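Local coordinates for conserved Archaeal protein (Sulfolobus acidocaldarius, PDB 4OPG) that uses FAD to hydrogenate the double bonds of geranylgeranyl chains, turning unsaturated archaeols into the saturated lipids of archaeal membranes, at residues Gly61-Lys66 and Asn103-Lys108. The protein carries 1 engineered substitution. Residues are numbered along the deposited sequence; the frame is centred on the assembly and turned at random.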
loop_
_atom_site.group_PDB
_atom_site.type_symbol
_atom_site.label_atom_id
_atom_site.label_comp_id
_atom_site.label_asym_id
_atom_site.label_seq_id
_atom_site.Cartn_x
_atom_site.Cartn_y
_atom_site.Cartn_z
ATOM N N GLY A 61 -4.257 -1.998 17.386
ATOM C CA GLY A 61 -5.368 -1.697 18.270
ATOM C C GLY A 61 -6.487 -1.014 17.510
ATOM O O GLY A 61 -7.189 -0.153 18.043
ATOM N N MET A 62 -6.646 -1.403 16.250
ATOM C CA MET A 62 -7.672 -0.834 15.388
ATOM C C MET A 62 -8.980 -1.601 15.553
ATOM O O MET A 62 -8.980 -2.832 15.571
ATOM C CB MET A 62 -7.215 -0.861 13.928
ATOM C CG MET A 62 -7.608 0.364 13.124
ATOM S SD MET A 62 -6.758 1.852 13.680
ATOM C CE MET A 62 -7.557 3.087 12.662
ATOM N N PRO A 63 -10.103 -0.877 15.675
ATOM C CA PRO A 63 -11.411 -1.512 15.874
ATOM C C PRO A 63 -11.788 -2.446 14.727
ATOM O O PRO A 63 -11.683 -2.060 13.562
ATOM C CB PRO A 63 -12.373 -0.321 15.948
ATOM C CG PRO A 63 -11.663 0.789 15.243
ATOM C CD PRO A 63 -10.215 0.588 15.563
ATOM N N TYR A 64 -12.207 -3.662 15.064
ATOM C CA TYR A 64 -12.640 -4.634 14.065
ATOM C C TYR A 64 -13.813 -4.109 13.248
ATOM O O TYR A 64 -14.718 -3.472 13.788
ATOM C CB TYR A 64 -13.039 -5.956 14.727
ATOM C CG TYR A 64 -11.902 -6.928 14.948
ATOM C CD1 TYR A 64 -10.582 -6.556 14.724
ATOM C CD2 TYR A 64 -12.154 -8.226 15.370
ATOM C CE1 TYR A 64 -9.545 -7.451 14.926
ATOM C CE2 TYR A 64 -11.128 -9.125 15.572
ATOM C CZ TYR A 64 -9.826 -8.735 15.350
ATOM O OH TYR A 64 -8.809 -9.640 15.555
ATOM N N PRO A 65 -13.795 -4.372 11.937
ATOM C CA PRO A 65 -14.947 -4.055 11.090
ATOM C C PRO A 65 -16.137 -4.945 11.435
ATOM O O PRO A 65 -16.037 -6.168 11.347
ATOM C CB PRO A 65 -14.434 -4.338 9.677
ATOM C CG PRO A 65 -13.320 -5.316 9.869
ATOM C CD PRO A 65 -12.677 -4.941 11.167
ATOM N N LYS A 66 -17.247 -4.334 11.835
ATOM C CA LYS A 66 -18.427 -5.093 12.227
ATOM C C LYS A 66 -19.676 -4.600 11.506
ATOM O O LYS A 66 -19.701 -3.491 10.972
ATOM C CB LYS A 66 -18.631 -5.016 13.740
ATOM C CG LYS A 66 -18.661 -3.601 14.287
ATOM C CD LYS A 66 -18.890 -3.595 15.790
ATOM C CE LYS A 66 -18.759 -2.191 16.360
ATOM N NZ LYS A 66 -19.693 -1.234 15.704
ATOM N N ASN A 103 -14.174 3.161 6.867
ATOM C CA ASN A 103 -13.375 4.380 6.828
ATOM C C ASN A 103 -14.075 5.514 7.569
ATOM O O ASN A 103 -13.458 6.237 8.352
ATOM C CB ASN A 103 -13.098 4.789 5.379
ATOM C CG ASN A 103 -11.836 5.619 5.226
ATOM O OD1 ASN A 103 -11.042 5.391 4.311
ATOM N ND2 ASN A 103 -11.646 6.590 6.113
ATOM N N GLN A 104 -15.374 5.648 7.323
ATOM C CA GLN A 104 -16.159 6.730 7.902
ATOM C C GLN A 104 -16.418 6.537 9.393
ATOM O O GLN A 104 -16.600 7.512 10.121
ATOM C CB GLN A 104 -17.482 6.876 7.149
ATOM C CG GLN A 104 -17.316 7.439 5.748
ATOM C CD GLN A 104 -18.475 7.099 4.835
ATOM O OE1 GLN A 104 -19.602 6.895 5.289
ATOM N NE2 GLN A 104 -18.203 7.030 3.537
ATOM N N ARG A 105 -16.434 5.288 9.853
ATOM C CA ARG A 105 -16.602 5.031 11.280
ATOM C C ARG A 105 -15.346 5.427 12.045
ATOM O O ARG A 105 -15.429 6.021 13.120
ATOM C CB ARG A 105 -16.937 3.563 11.553
ATOM C CG ARG A 105 -17.057 3.258 13.043
ATOM C CD ARG A 105 -17.727 1.923 13.315
ATOM N NE ARG A 105 -16.875 0.787 12.978
ATOM C CZ ARG A 105 -16.109 0.142 13.852
ATOM N NH1 ARG A 105 -15.368 -0.884 13.458
ATOM N NH2 ARG A 105 -16.084 0.523 15.122
ATOM N N VAL A 106 -14.186 5.091 11.485
ATOM C CA VAL A 106 -12.907 5.478 12.073
ATOM C C VAL A 106 -12.818 6.997 12.177
ATOM O O VAL A 106 -12.356 7.535 13.182
ATOM C CB VAL A 106 -11.718 4.944 11.250
ATOM C CG1 VAL A 106 -10.398 5.460 11.812
ATOM C CG2 VAL A 106 -11.732 3.422 11.225
ATOM N N LEU A 107 -13.275 7.682 11.135
ATOM C CA LEU A 107 -13.338 9.137 11.150
ATOM C C LEU A 107 -14.322 9.628 12.206
ATOM O O LEU A 107 -14.011 10.529 12.984
ATOM C CB LEU A 107 -13.737 9.675 9.775
ATOM C CG LEU A 107 -12.681 9.601 8.675
ATOM C CD1 LEU A 107 -13.266 10.086 7.362
ATOM C CD2 LEU A 107 -11.456 10.423 9.054
ATOM N N LYS A 108 -15.507 9.024 12.229
ATOM C CA LYS A 108 -16.553 9.422 13.164
ATOM C C LYS A 108 -16.116 9.227 14.611
ATOM O O LYS A 108 -16.398 10.065 15.469
ATOM C CB LYS A 108 -17.840 8.638 12.897
ATOM C CG LYS A 108 -18.987 9.000 13.831
ATOM C CD LYS A 108 -19.278 10.495 13.792
ATOM C CE LYS A 108 -20.383 10.874 14.767
ATOM N NZ LYS A 108 -21.670 10.201 14.438
#
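The guanidinium of Arg-105 meets Lys-66 over one face, NZ standing 3.9 Å off the guanidinium plane and displaced to its margin, while Tyr-64 O and Pro-65 CA sit at its edge, Tyr-64 O only 2.7 Å from Arg-105 NH1. Here the loop 61-66, leaving helix 54-59 through a Schellman motif at Gly-61, lies along helix 99-112 of this Rossmann-type flavoprotein. Arg-105 gets there with CG anti to the backbone N (chi1 177°) and a bend at chi3 (72°) that swings its end to the loop. Like charges come close, Lys-66 NZ standing 4.1 Å from Arg-105 NH2, but salt bridges from Arg-105 NE to Glu-69 and from NH2 to Glu-109 probably offset the like-charge repulsion. Replacing the arginine with a methionine would probably leave Glu-69 and Glu-109 without this cationic partner and open a gap beside Pro-63, whose CB packs 3.9 Å from Arg-105 NH2. Farther in, the contact turns apolar on the side nearer the FAD-binding residue Phe-16. Met-62, also touching Phe-57 of helix 54-59, crosses Val-106 at about a right angle, and a turn about chi2 (67°) carries its CE methyl to 3.8 Å from Val-106 CG1.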